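PDB 2A6Z: Emp47p (form2) from Saccharomyces cerevisiae, which serves as a calcium-independent lectin-type cargo receptor involved in glycoprotein secretion and required for exit of Emp46p from the endoplasmic reticulum. Local coordinates for residues A[39-44]-A[211-216]; A[63-68]-A[193-198]; A[70-75]-A[152-157]. All blocks are in the same frame, centred on the assembly; numbering follows the deposited sequence.

Contact 1: residues A[39-44]-A[211-216]; sequences IVLTSN and FEIFKM
Ile-39 and Ile-213 form an antiparallel hydrogen-bonded pair, with Ile-39 N on Ile-213 O at 2.9 Å and Ile-213 N on Ile-39 O at 2.8 Å; Val-40 and Glu-212 follow as a non-hydrogen-bonded pair. Past the end of strand 38-40 the pairing is carried on by Leu-41, whose N reaches Phe-211 O at 2.8 Å. A side chain then takes over from the backbone: Phe-211 N gives a nearly straight bond (172°) to Thr-42 OG1, 3.0 Å away. Thr-42 OG1 sits between its own backbone N and carbonyl carbon (chi1 58°), which turns it to the neighbouring strand, where it also lies at the edge of the Phe-211 ring, 3.5 Å from CD2. The same hydroxyl bonds to Glu-209 O, so two bonds grip it in a buried place. On one sheet face Leu-41 CD1 meets Ile-213 CG1 at 4.1 Å. On the other, Val-40 and Glu-212 leave their strands together, Val-40 CG2 lying 3.9 Å from Glu-212 OE2; that carboxylate is held by Ser-210 OG and by a salt bridge from Arg-38. Within the sandwich, strand 210-220 lies between strands 38-40 and 63-72 of one sheet, while Leu-41 and Phe-211 pack on Ala-199, and Ile-213 on Val-197, of strand 192-200 in the facing sheet.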
ATOM      1  N   ILE A  39       3.635   2.439 -12.973  1.00  9.24           N
ATOM      2  CA  ILE A  39       4.228   3.544 -12.227  1.00  8.78           C
ATOM      3  C   ILE A  39       5.353   2.987 -11.387  1.00  8.84           C
ATOM      4  O   ILE A  39       5.165   2.080 -10.558  1.00 10.09           O
ATOM      5  CB  ILE A  39       3.189   4.342 -11.423  1.00  9.74           C
ATOM      6  CG1 ILE A  39       2.265   5.110 -12.375  1.00 10.70           C
ATOM      7  CG2 ILE A  39       3.865   5.245 -10.378  1.00 10.43           C
ATOM      8  CD1 ILE A  39       1.051   5.739 -11.703  1.00 12.43           C
ATOM      9  N   VAL A  40       6.551   3.519 -11.626  1.00  9.10           N
ATOM     10  CA  VAL A  40       7.745   3.108 -10.895  1.00  9.26           C
ATOM     11  C   VAL A  40       7.938   4.035  -9.727  1.00  9.03           C
ATOM     12  O   VAL A  40       8.089   5.235  -9.925  1.00 11.07           O
ATOM     13  CB  VAL A  40       8.964   3.138 -11.824  1.00 10.21           C
ATOM     14  CG1 VAL A  40      10.200   2.774 -11.045  1.00 10.97           C
ATOM     15  CG2 VAL A  40       8.778   2.202 -13.006  1.00 11.02           C
ATOM     16  N   LEU A  41       7.939   3.471  -8.508  1.00  8.44           N
ATOM     17  CA  LEU A  41       8.085   4.277  -7.328  1.00  8.49           C
ATOM     18  C   LEU A  41       9.548   4.558  -7.007  1.00  8.37           C
ATOM     19  O   LEU A  41       9.865   5.611  -6.471  1.00 10.31           O
ATOM     20  CB  LEU A  41       7.399   3.593  -6.129  1.00  8.52           C
ATOM     21  CG  LEU A  41       5.876   3.418  -6.314  1.00  8.62           C
ATOM     22  CD1 LEU A  41       5.332   2.602  -5.136  1.00  9.96           C
ATOM     23  CD2 LEU A  41       5.163   4.723  -6.436  1.00 11.32           C
ATOM     24  N   THR A  42      10.402   3.536  -7.243  1.00  9.08           N
ATOM     25  CA  THR A  42      11.839   3.685  -6.866  1.00  9.66           C
ATOM     26  C   THR A  42      12.703   3.417  -8.037  1.00 10.27           C
ATOM     27  O   THR A  42      13.204   2.337  -8.247  1.00 12.13           O
ATOM     28  CB  THR A  42      12.123   2.737  -5.655  1.00  8.13           C
ATOM     29  OG1 THR A  42      11.816   1.348  -5.946  1.00  8.25           O
ATOM     30  CG2 THR A  42      11.379   3.198  -4.419  1.00  8.68           C
ATOM     31  N   SER A  43      12.891   4.494  -8.860  1.00 10.86           N
ATOM     32  CA  SER A  43      13.490   4.315 -10.165  1.00 11.69           C
ATOM     33  C   SER A  43      15.022   4.337 -10.201  1.00 11.70           C
ATOM     34  O   SER A  43      15.566   4.075 -11.284  1.00 14.37           O
ATOM     35  CB  SER A  43      12.950   5.396 -11.108  1.00 15.54           C
ATOM     36  OG  SER A  43      13.225   6.698 -10.666  1.00 17.48           O
ATOM     37  N   ASN A  44      15.747   4.622  -9.130  1.00 13.26           N
ATOM     38  CA  ASN A  44      17.198   4.545  -9.137  1.00 11.83           C
ATOM     39  C   ASN A  44      17.708   4.205  -7.740  1.00 11.51           C
ATOM     40  O   ASN A  44      16.939   3.936  -6.819  1.00 10.04           O
ATOM     41  CB  ASN A  44      17.749   5.866  -9.684  1.00 11.83           C
ATOM     42  CG  ASN A  44      17.575   7.079  -8.878  1.00 11.77           C
ATOM     43  OD1 ASN A  44      17.382   7.071  -7.694  1.00 14.16           O
ATOM     44  ND2 ASN A  44      17.829   8.261  -9.547  1.00 14.51           N
ATOM     45  N   PHE A 211      10.230  -0.882  -7.090  1.00  7.28           N
ATOM     46  CA  PHE A 211       8.842  -1.149  -6.675  1.00  7.28           C
ATOM     47  C   PHE A 211       7.921  -0.477  -7.687  1.00  7.79           C
ATOM     48  O   PHE A 211       8.091   0.721  -7.956  1.00  8.49           O
ATOM     49  CB  PHE A 211       8.600  -0.590  -5.269  1.00  7.45           C
ATOM     50  CG  PHE A 211       9.297  -1.370  -4.186  1.00  7.23           C
ATOM     51  CD1 PHE A 211       8.797  -2.606  -3.792  1.00  7.77           C
ATOM     52  CD2 PHE A 211      10.446  -0.867  -3.603  1.00  7.71           C
ATOM     53  CE1 PHE A 211       9.416  -3.327  -2.772  1.00  8.05           C
ATOM     54  CE2 PHE A 211      11.030  -1.586  -2.551  1.00  8.64           C
ATOM     55  CZ  PHE A 211      10.526  -2.805  -2.154  1.00  8.46           C
ATOM     56  N   GLU A 212       6.994  -1.240  -8.242  1.00  8.05           N
ATOM     57  CA  GLU A 212       6.226  -0.822  -9.425  1.00  7.89           C
ATOM     58  C   GLU A 212       4.747  -1.166  -9.242  1.00  7.36           C
ATOM     59  O   GLU A 212       4.424  -2.244  -8.707  1.00  8.97           O
ATOM     60  CB  GLU A 212       6.742  -1.511 -10.663  1.00  8.82           C
ATOM     61  CG  GLU A 212       8.252  -1.317 -10.816  1.00  9.11           C
ATOM     62  CD  GLU A 212       8.866  -1.810 -12.073  1.00 10.03           C
ATOM     63  OE1 GLU A 212       8.156  -2.530 -12.848  1.00  9.66           O
ATOM     64  OE2 GLU A 212      10.056  -1.461 -12.289  1.00 12.18           O
ATOM     65  N   ILE A 213       3.889  -0.258  -9.686  1.00  7.11           N
ATOM     66  CA  ILE A 213       2.427  -0.388  -9.609  1.00  6.89           C
ATOM     67  C   ILE A 213       1.846  -0.607 -10.984  1.00  7.57           C
ATOM     68  O   ILE A 213       2.126   0.156 -11.933  1.00  8.88           O
ATOM     69  CB  ILE A 213       1.799   0.831  -8.954  1.00  7.67           C
ATOM     70  CG1 ILE A 213       2.459   1.213  -7.636  1.00  8.78           C
ATOM     71  CG2 ILE A 213       0.285   0.677  -8.854  1.00  9.16           C
ATOM     72  CD1 ILE A 213       2.286   0.108  -6.569  1.00  9.38           C
ATOM     73  N   PHE A 214       1.064  -1.671 -11.174  1.00  7.32           N
ATOM     74  CA  PHE A 214       0.382  -1.923 -12.446  1.00  7.36           C
ATOM     75  C   PHE A 214      -1.072  -1.418 -12.451  1.00  8.04           C
ATOM     76  O   PHE A 214      -1.591  -1.054 -13.522  1.00  9.03           O
ATOM     77  CB  PHE A 214       0.374  -3.410 -12.723  1.00  8.50           C
ATOM     78  CG  PHE A 214       1.621  -4.067 -13.203  1.00  8.35           C
ATOM     79  CD1 PHE A 214       1.567  -5.328 -13.820  1.00  9.52           C
ATOM     80  CD2 PHE A 214       2.877  -3.471 -13.102  1.00 10.61           C
ATOM     81  CE1 PHE A 214       2.682  -5.975 -14.306  1.00 10.58           C
ATOM     82  CE2 PHE A 214       4.008  -4.118 -13.605  1.00 10.82           C
ATOM     83  CZ  PHE A 214       3.919  -5.328 -14.216  1.00 11.00           C
ATOM     84  N   LYS A 215      -1.774  -1.514 -11.318  1.00  7.67           N
ATOM     85  CA  LYS A 215      -3.235  -1.355 -11.299  1.00  7.68           C
ATOM     86  C   LYS A 215      -3.658  -1.228  -9.866  1.00  7.03           C
ATOM     87  O   LYS A 215      -3.017  -1.857  -8.964  1.00  7.59           O
ATOM     88  CB  LYS A 215      -3.875  -2.614 -11.919  1.00  9.57           C
ATOM     89  CG  LYS A 215      -5.387  -2.606 -12.071  1.00 10.01           C
ATOM     90  CD  LYS A 215      -5.892  -3.791 -12.832  1.00 12.76           C
ATOM     91  CE  LYS A 215      -5.760  -5.124 -12.159  1.00 19.73           C
ATOM     92  NZ  LYS A 215      -6.557  -6.125 -12.917  1.00 27.03           N
ATOM     93  N   MET A 216      -4.754  -0.532  -9.621  1.00  7.32           N
ATOM     94  CA  MET A 216      -5.409  -0.579  -8.319  1.00  7.24           C
ATOM     95  C   MET A 216      -6.903  -0.494  -8.597  1.00  7.61           C
ATOM     96  O   MET A 216      -7.344   0.321  -9.392  1.00  7.92           O
ATOM     97  CB  MET A 216      -4.934   0.573  -7.411  1.00  7.92           C
ATOM     98  CG  MET A 216      -5.510   0.621  -5.990  0.54  7.71           C
ATOM     99  SD  MET A 216      -6.983   1.678  -6.131  0.54  6.59           S
ATOM    100  CE  MET A 216      -7.620   1.566  -4.453  0.54  9.74           C
TER

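Contact 2: residues A[63-68]-A[193-198]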
ATOM      1  N   PHE A  63     -15.830  -1.954   1.900  1.00  6.74           N
ATOM      2  CA  PHE A  63     -15.079  -1.663   0.678  1.00  6.54           C
ATOM      3  C   PHE A  63     -13.982  -2.713   0.514  1.00  6.34           C
ATOM      4  O   PHE A  63     -13.622  -3.429   1.410  1.00  6.92           O
ATOM      5  CB  PHE A  63     -14.457  -0.234   0.739  1.00  8.65           C
ATOM      6  CG  PHE A  63     -13.355  -0.067   1.746  1.00  8.71           C
ATOM      7  CD1 PHE A  63     -12.019  -0.259   1.371  1.00 14.00           C
ATOM      8  CD2 PHE A  63     -13.637   0.263   3.046  1.00  8.21           C
ATOM      9  CE1 PHE A  63     -11.025  -0.140   2.290  1.00 15.93           C
ATOM     10  CE2 PHE A  63     -12.621   0.385   4.003  1.00  8.64           C
ATOM     11  CZ  PHE A  63     -11.310   0.161   3.629  1.00 10.83           C
ATOM     12  N   THR A  64     -13.432  -2.673  -0.722  1.00  6.99           N
ATOM     13  CA  THR A  64     -12.315  -3.507  -1.115  1.00  8.05           C
ATOM     14  C   THR A  64     -11.297  -2.611  -1.838  1.00  7.06           C
ATOM     15  O   THR A  64     -11.682  -1.769  -2.685  1.00  8.21           O
ATOM     16  CB  THR A  64     -12.749  -4.562  -2.109  1.00  8.21           C
ATOM     17  OG1 THR A  64     -13.757  -5.380  -1.516  1.00  8.96           O
ATOM     18  CG2 THR A  64     -11.625  -5.477  -2.544  1.00  9.80           C
ATOM     19  N   MET A  65     -10.011  -2.811  -1.556  1.00  8.14           N
ATOM     20  CA  MET A  65      -8.917  -2.224  -2.303  1.00  8.23           C
ATOM     21  C   MET A  65      -8.030  -3.354  -2.813  1.00  7.08           C
ATOM     22  O   MET A  65      -7.532  -4.147  -1.991  1.00  8.60           O
ATOM     23  CB  MET A  65      -8.108  -1.316  -1.432  1.00 12.83           C
ATOM     24  CG  MET A  65      -8.668  -0.117  -0.725  0.53  8.27           C
ATOM     25  SD  MET A  65      -7.772   0.862   0.518  0.53  9.36           S
ATOM     26  CE  MET A  65      -7.406  -0.423   1.718  0.53 11.43           C
ATOM     27  N   GLU A  66      -7.775  -3.422  -4.123  1.00  7.13           N
ATOM     28  CA  GLU A  66      -6.886  -4.425  -4.702  1.00  7.02           C
ATOM     29  C   GLU A  66      -5.732  -3.722  -5.360  1.00  6.52           C
ATOM     30  O   GLU A  66      -5.919  -2.968  -6.343  1.00  7.87           O
ATOM     31  CB  GLU A  66      -7.620  -5.282  -5.724  1.00  7.88           C
ATOM     32  CG  GLU A  66      -8.744  -6.102  -5.162  1.00  9.96           C
ATOM     33  CD  GLU A  66      -9.538  -6.935  -6.086  1.00  9.17           C
ATOM     34  OE1 GLU A  66      -9.276  -6.894  -7.316  1.00 13.55           O
ATOM     35  OE2 GLU A  66     -10.431  -7.667  -5.620  1.00 11.68           O
ATOM     36  N   TRP A  67      -4.526  -3.980  -4.880  1.00  6.36           N
ATOM     37  CA  TRP A  67      -3.279  -3.402  -5.461  1.00  6.13           C
ATOM     38  C   TRP A  67      -2.544  -4.477  -6.204  1.00  5.72           C
ATOM     39  O   TRP A  67      -2.270  -5.550  -5.651  1.00  6.69           O
ATOM     40  CB  TRP A  67      -2.407  -2.883  -4.315  1.00  6.92           C
ATOM     41  CG  TRP A  67      -2.819  -1.633  -3.659  1.00  6.83           C
ATOM     42  CD1 TRP A  67      -3.475  -1.475  -2.483  1.00  8.16           C
ATOM     43  CD2 TRP A  67      -2.574  -0.281  -4.145  1.00  7.00           C
ATOM     44  NE1 TRP A  67      -3.667  -0.131  -2.204  1.00  8.57           N
ATOM     45  CE2 TRP A  67      -3.104   0.603  -3.202  1.00  8.23           C
ATOM     46  CE3 TRP A  67      -1.915   0.199  -5.301  1.00  8.03           C
ATOM     47  CZ2 TRP A  67      -3.023   2.005  -3.364  1.00  8.43           C
ATOM     48  CZ3 TRP A  67      -1.861   1.598  -5.428  1.00  9.11           C
ATOM     49  CH2 TRP A  67      -2.409   2.445  -4.481  1.00  9.37           C
ATOM     50  N   THR A  68      -2.139  -4.161  -7.436  1.00  6.54           N
ATOM     51  CA  THR A  68      -1.334  -5.068  -8.241  1.00  6.79           C
ATOM     52  C   THR A  68       0.072  -4.408  -8.393  1.00  6.46           C
ATOM     53  O   THR A  68       0.173  -3.323  -8.975  1.00  7.32           O
ATOM     54  CB  THR A  68      -1.978  -5.285  -9.620  1.00  7.22           C
ATOM     55  OG1 THR A  68      -3.286  -5.814  -9.463  1.00  8.64           O
ATOM     56  CG2 THR A  68      -1.168  -6.286 -10.423  1.00  9.37           C
ATOM     57  N   TYR A 193     -10.698   9.401   4.221  1.00  7.30           N
ATOM     58  CA  TYR A 193      -9.475   8.635   4.183  1.00  7.44           C
ATOM     59  C   TYR A 193      -8.701   8.811   2.906  1.00  7.33           C
ATOM     60  O   TYR A 193      -9.264   8.922   1.800  1.00  8.72           O
ATOM     61  CB  TYR A 193      -9.769   7.116   4.364  1.00  7.74           C
ATOM     62  CG  TYR A 193     -10.156   6.771   5.764  1.00  6.94           C
ATOM     63  CD1 TYR A 193     -11.412   7.017   6.322  1.00  7.58           C
ATOM     64  CD2 TYR A 193      -9.199   6.131   6.585  1.00  7.30           C
ATOM     65  CE1 TYR A 193     -11.678   6.675   7.625  1.00  7.65           C
ATOM     66  CE2 TYR A 193      -9.481   5.782   7.868  1.00  7.77           C
ATOM     67  CZ  TYR A 193     -10.722   6.015   8.427  1.00  7.35           C
ATOM     68  OH  TYR A 193     -11.001   5.685   9.711  1.00  9.66           O
ATOM     69  N   ARG A 194      -7.395   8.834   3.087  1.00  7.30           N
ATOM     70  CA  ARG A 194      -6.439   8.938   2.007  1.00  7.20           C
ATOM     71  C   ARG A 194      -5.898   7.543   1.689  1.00  6.81           C
ATOM     72  O   ARG A 194      -5.593   6.778   2.587  1.00  7.57           O
ATOM     73  CB  ARG A 194      -5.290   9.892   2.375  1.00  7.61           C
ATOM     74  CG  ARG A 194      -5.730  11.208   2.964  1.00  8.44           C
ATOM     75  CD  ARG A 194      -6.817  11.938   2.191  1.00  9.01           C
ATOM     76  NE  ARG A 194      -6.448  12.190   0.801  1.00  8.79           N
ATOM     77  CZ  ARG A 194      -6.831  13.276   0.141  1.00  9.04           C
ATOM     78  NH1 ARG A 194      -7.570  14.230   0.662  1.00  9.79           N
ATOM     79  NH2 ARG A 194      -6.436  13.390  -1.126  1.00  9.99           N
ATOM     80  N   ILE A 195      -5.806   7.242   0.385  1.00  6.88           N
ATOM     81  CA  ILE A 195      -5.457   5.932  -0.148  1.00  6.61           C
ATOM     82  C   ILE A 195      -4.301   6.139  -1.085  1.00  6.83           C
ATOM     83  O   ILE A 195      -4.358   6.999  -1.993  1.00  7.04           O
ATOM     84  CB  ILE A 195      -6.684   5.333  -0.892  1.00  7.72           C
ATOM     85  CG1 ILE A 195      -7.807   5.033   0.100  1.00  9.96           C
ATOM     86  CG2 ILE A 195      -6.273   4.123  -1.714  1.00  8.39           C
ATOM     87  CD1 ILE A 195      -9.155   4.867  -0.583  1.00 13.25           C
ATOM     88  N   GLY A 196      -3.225   5.370  -0.876  1.00  6.60           N
ATOM     89  CA  GLY A 196      -2.057   5.535  -1.725  1.00  6.95           C
ATOM     90  C   GLY A 196      -1.015   4.497  -1.375  1.00  5.83           C
ATOM     91  O   GLY A 196      -1.211   3.626  -0.534  1.00  6.50           O
ATOM     92  N   VAL A 197       0.089   4.612  -2.061  1.00  6.50           N
ATOM     93  CA  VAL A 197       1.215   3.681  -1.952  1.00  6.31           C
ATOM     94  C   VAL A 197       2.508   4.485  -2.031  1.00  6.15           C
ATOM     95  O   VAL A 197       2.612   5.454  -2.781  1.00  7.14           O
ATOM     96  CB  VAL A 197       1.150   2.557  -3.000  1.00  6.54           C
ATOM     97  CG1 VAL A 197       1.161   3.143  -4.429  1.00  7.21           C
ATOM     98  CG2 VAL A 197       2.253   1.537  -2.819  1.00  6.83           C
ATOM     99  N   THR A 198       3.484   4.087  -1.205  1.00  6.73           N
ATOM    100  CA  THR A 198       4.751   4.798  -1.139  1.00  6.69           C
ATOM    101  C   THR A 198       5.840   3.736  -1.049  1.00  6.30           C
ATOM    102  O   THR A 198       5.640   2.616  -0.559  1.00  6.77           O
ATOM    103  CB  THR A 198       4.812   5.742   0.074  1.00  7.14           C
ATOM    104  OG1 THR A 198       4.758   5.007   1.288  1.00  6.88           O
ATOM    105  CG2 THR A 198       3.662   6.729   0.066  1.00  7.88           C
TER
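Trp-67 and Val-197 meet through their first torsions: chi1 of -74° sets Trp-67 CG opposite its carbonyl carbon and sends the indole across the core, while chi1 of 59° places Val-197 CG1 between backbone N and carbonyl carbon, facing that indole. The setting is the interior of the beta sandwich of a legume-like lectin domain. Strands 63-68 and 193-198 belong to different sheets, their axes 10.2 Å apart and inclined by only 18°, and the gap is filled mainly by side chains. Met-65 and Trp-67 face Ile-195 and Val-197 in an apolar layer. Val-197 CB lies over one face of the six-membered ring, 4.1 Å from its centroid, in a CH-pi contact offset toward the rim. Beside it, Ile-195 CG2 approaches Trp-67 CZ2 obliquely at 4.2 Å, and the backbone Gly-196 O comes to 3.7 Å from that same CZ2. Met-65 is modelled in two conformers; in the one given here, bent at its last torsion, SD lies 4.2 Å from Ile-195 CG1, a contact that is therefore tentative. The ring of Phe-84 from strand 81-88 also meets the indole, and Phe-218 of strand 210-220 touches both Met-65 and Ile-195. The tightest approach falls at the far end of the indole, where Trp-67 CZ3 lies 3.5 Å from Val-197 CG1.

Contact 3: residues A[70-75]-A[152-157]; sequences RSVGYS and DSSVPS
Arg-70 makes the firm end of this contact, lying against the corner that the chain turns at Ser-154 and Val-155. Its NH1 bonds to Ser-154 O at 2.9 Å, the oxygen lying in the guanidinium plane and receiving the proton on a lone pair. With chi1 at 67° the arginine chain leaves the backbone on the side of the corner and then runs extended along it, CD passing 3.4 Å from Ser-154 O. Val-72 CG1 lies over the rim of one guanidinium face and also rests 3.5 Å from Ser-153 O. Toward Asp-152 the pairing loosens: Ser-153 N to Ser-71 O is a long 3.2 Å, and water fills in for direct bonds. One water accepts from Ser-71 N and donates to Ser-153 O. A second links Ser-71 OG, Tyr-74 O and Asp-152 N, while Ser-71 OG also bonds to Glu-209. A third spans Gly-73 N and the exposed carboxylate of Asp-152, 2.6 Å from OD2. Ser-153 OG accepts from Val-155 N, an ST turn that shapes the corner. The contact thus joins the end of strand 63-72 to the start of neighbouring strand 153-164 at the molecular surface, with strand 210-220 on the other side of 63-72, its Phe-214 packing on both Arg-70 and Pro-156.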
ATOM      1  N   ARG A  70       4.710  -5.051  -8.175  1.00  6.57           N
ATOM      2  CA  ARG A  70       5.825  -5.984  -8.195  1.00  6.49           C
ATOM      3  C   ARG A  70       7.079  -5.252  -7.693  1.00  6.20           C
ATOM      4  O   ARG A  70       7.128  -4.039  -7.591  1.00  6.77           O
ATOM      5  CB  ARG A  70       6.087  -6.599  -9.583  1.00  7.42           C
ATOM      6  CG  ARG A  70       6.594  -5.571 -10.616  1.00  8.72           C
ATOM      7  CD  ARG A  70       6.766  -6.277 -11.954  1.00  8.97           C
ATOM      8  NE  ARG A  70       7.369  -5.285 -12.884  1.00 10.13           N
ATOM      9  CZ  ARG A  70       7.682  -5.572 -14.115  1.00 11.60           C
ATOM     10  NH1 ARG A  70       7.458  -6.772 -14.603  1.00 11.17           N
ATOM     11  NH2 ARG A  70       8.237  -4.618 -14.864  1.00 13.01           N
ATOM     12  N   SER A  71       8.069  -6.107  -7.384  1.00  5.87           N
ATOM     13  CA  SER A  71       9.438  -5.648  -7.128  1.00  6.43           C
ATOM     14  C   SER A  71      10.353  -6.397  -8.077  1.00  6.57           C
ATOM     15  O   SER A  71      10.346  -7.643  -8.114  1.00  6.97           O
ATOM     16  CB  SER A  71       9.855  -5.978  -5.675  1.00  6.91           C
ATOM     17  OG  SER A  71      11.254  -5.724  -5.597  1.00  7.91           O
ATOM     18  N   VAL A  72      11.151  -5.611  -8.827  1.00  6.99           N
ATOM     19  CA  VAL A  72      12.113  -6.215  -9.756  1.00  7.68           C
ATOM     20  C   VAL A  72      13.487  -5.566  -9.538  1.00  7.41           C
ATOM     21  O   VAL A  72      13.603  -4.449  -9.041  1.00  8.08           O
ATOM     22  CB  VAL A  72      11.686  -6.090 -11.250  1.00  8.02           C
ATOM     23  CG1 VAL A  72      10.456  -6.966 -11.486  1.00  9.91           C
ATOM     24  CG2 VAL A  72      11.412  -4.647 -11.615  1.00  9.70           C
ATOM     25  N   GLY A  73      14.513  -6.309  -9.971  1.00  7.86           N
ATOM     26  CA  GLY A  73      15.854  -5.736 -10.094  1.00  9.63           C
ATOM     27  C   GLY A  73      16.789  -5.988  -8.947  1.00  8.91           C
ATOM     28  O   GLY A  73      17.978  -5.613  -9.089  1.00 10.77           O
ATOM     29  N   TYR A  74      16.335  -6.615  -7.853  1.00  8.53           N
ATOM     30  CA  TYR A  74      17.236  -6.830  -6.740  1.00  8.54           C
ATOM     31  C   TYR A  74      16.704  -7.975  -5.841  1.00  8.03           C
ATOM     32  O   TYR A  74      15.535  -8.057  -5.534  1.00  9.47           O
ATOM     33  CB  TYR A  74      17.346  -5.585  -5.847  1.00  8.91           C
ATOM     34  CG  TYR A  74      18.368  -5.753  -4.761  1.00  9.30           C
ATOM     35  CD1 TYR A  74      19.726  -5.745  -5.077  1.00 12.89           C
ATOM     36  CD2 TYR A  74      18.009  -5.955  -3.434  1.00  9.95           C
ATOM     37  CE1 TYR A  74      20.686  -5.905  -4.123  1.00 15.72           C
ATOM     38  CE2 TYR A  74      19.009  -6.123  -2.473  1.00 13.04           C
ATOM     39  CZ  TYR A  74      20.332  -6.100  -2.813  1.00 14.60           C
ATOM     40  OH  TYR A  74      21.278  -6.262  -1.836  1.00 22.57           O
ATOM     41  N   SER A  75      17.633  -8.825  -5.431  1.00  9.33           N
ATOM     42  CA  SER A  75      17.317  -9.853  -4.419  1.00  9.17           C
ATOM     43  C   SER A  75      18.339  -9.709  -3.295  1.00  9.02           C
ATOM     44  O   SER A  75      19.530  -9.722  -3.537  1.00 11.23           O
ATOM     45  CB  SER A  75      17.551 -11.240  -5.025  1.00 14.30           C
ATOM     46  OG  SER A  75      17.362 -12.253  -4.069  1.00 19.65           O
ATOM     47  N   ASP A 152      12.284  -9.669  -6.824  1.00  8.01           N
ATOM     48  CA  ASP A 152      12.906 -10.286  -7.989  1.00  9.45           C
ATOM     49  C   ASP A 152      11.936 -11.202  -8.726  1.00  9.03           C
ATOM     50  O   ASP A 152      12.289 -12.294  -9.188  1.00 11.01           O
ATOM     51  CB  ASP A 152      14.194 -11.019  -7.538  1.00 11.24           C
ATOM     52  CG  ASP A 152      15.088 -11.451  -8.665  1.00 14.88           C
ATOM     53  OD1 ASP A 152      15.774 -12.496  -8.487  1.00 21.84           O
ATOM     54  OD2 ASP A 152      15.142 -10.794  -9.732  1.00 20.68           O
ATOM     55  N   SER A 153      10.710 -10.730  -8.898  1.00  9.33           N
ATOM     56  CA  SER A 153       9.759 -11.417  -9.802  1.00  9.06           C
ATOM     57  C   SER A 153       9.038 -10.375 -10.620  1.00  7.22           C
ATOM     58  O   SER A 153       8.456  -9.429 -10.104  1.00  7.91           O
ATOM     59  CB  SER A 153       8.735 -12.261  -9.050  1.00  9.31           C
ATOM     60  OG  SER A 153       7.805 -12.816  -9.970  1.00 10.76           O
ATOM     61  N   SER A 154       9.040 -10.612 -11.951  1.00  8.33           N
ATOM     62  CA  SER A 154       8.348  -9.736 -12.872  1.00  8.38           C
ATOM     63  C   SER A 154       6.859  -9.975 -12.924  1.00  8.27           C
ATOM     64  O   SER A 154       6.158  -9.179 -13.545  1.00  8.59           O
ATOM     65  CB  SER A 154       8.964  -9.988 -14.294  1.00 10.75           C
ATOM     66  OG  SER A 154      10.271  -9.433 -14.325  1.00 12.57           O
ATOM     67  N   VAL A 155       6.367 -11.043 -12.270  1.00  7.88           N
ATOM     68  CA  VAL A 155       4.950 -11.372 -12.244  1.00  7.24           C
ATOM     69  C   VAL A 155       4.339 -10.682 -11.045  1.00  7.00           C
ATOM     70  O   VAL A 155       4.815 -10.906  -9.895  1.00  8.10           O
ATOM     71  CB  VAL A 155       4.783 -12.875 -12.103  1.00  7.29           C
ATOM     72  CG1 VAL A 155       3.283 -13.263 -12.020  1.00  7.81           C
ATOM     73  CG2 VAL A 155       5.431 -13.696 -13.215  1.00  9.32           C
ATOM     74  N   PRO A 156       3.400  -9.774 -11.212  1.00  7.03           N
ATOM     75  CA  PRO A 156       2.968  -8.942 -10.097  1.00  6.95           C
ATOM     76  C   PRO A 156       2.083  -9.686  -9.119  1.00  6.55           C
ATOM     77  O   PRO A 156       1.357 -10.619  -9.498  1.00  9.70           O
ATOM     78  CB  PRO A 156       2.161  -7.837 -10.808  1.00  7.74           C
ATOM     79  CG  PRO A 156       1.516  -8.558 -11.968  1.00  8.68           C
ATOM     80  CD  PRO A 156       2.656  -9.450 -12.467  1.00  8.31           C
ATOM     81  N   SER A 157       2.170  -9.302  -7.861  1.00  6.25           N
ATOM     82  CA  SER A 157       1.308  -9.815  -6.788  1.00  6.35           C
ATOM     83  C   SER A 157       0.082  -8.964  -6.678  1.00  6.19           C
ATOM     84  O   SER A 157       0.109  -7.771  -6.996  1.00  7.13           O
ATOM     85  CB  SER A 157       2.079  -9.774  -5.477  1.00  6.98           C
ATOM     86  OG  SER A 157       3.242 -10.563  -5.452  1.00  7.92           O
TER
HETATM   87  O   HOH W   1       7.515  -8.954  -7.514  1.00  6.82           O
HETATM   88  O   HOH W   2      13.339  -7.024  -6.819  1.00  8.56           O
HETATM   89  O   HOH W   3      13.923  -8.910 -11.056  1.00 17.13           O

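Overall arrangement
The three contacts share one lectin sandwich. Contacts 1 and 3 lie in the same sheet, centres about 11 Å apart, on strand borders separated by the pairing of 210-220 with 63-72; contact 2 crosses to the other sheet and lies deepest, its centre about 6 Å from the chain centre against about 16 Å for contact 3. Strand 63-72 serves both contacts 2 and 3, whose centres are about 20 Å apart. Between contacts 1 and 3, Glu-212 OE1 and Arg-70 NE form a salt bridge at 2.9 Å. Between contacts 1 and 2, a classic beta bulge sets Phe-214 and Lys-215 opposite Thr-68, and Met-216 CG, in the conformer given, packs 3.6 Å from Trp-67 CD2.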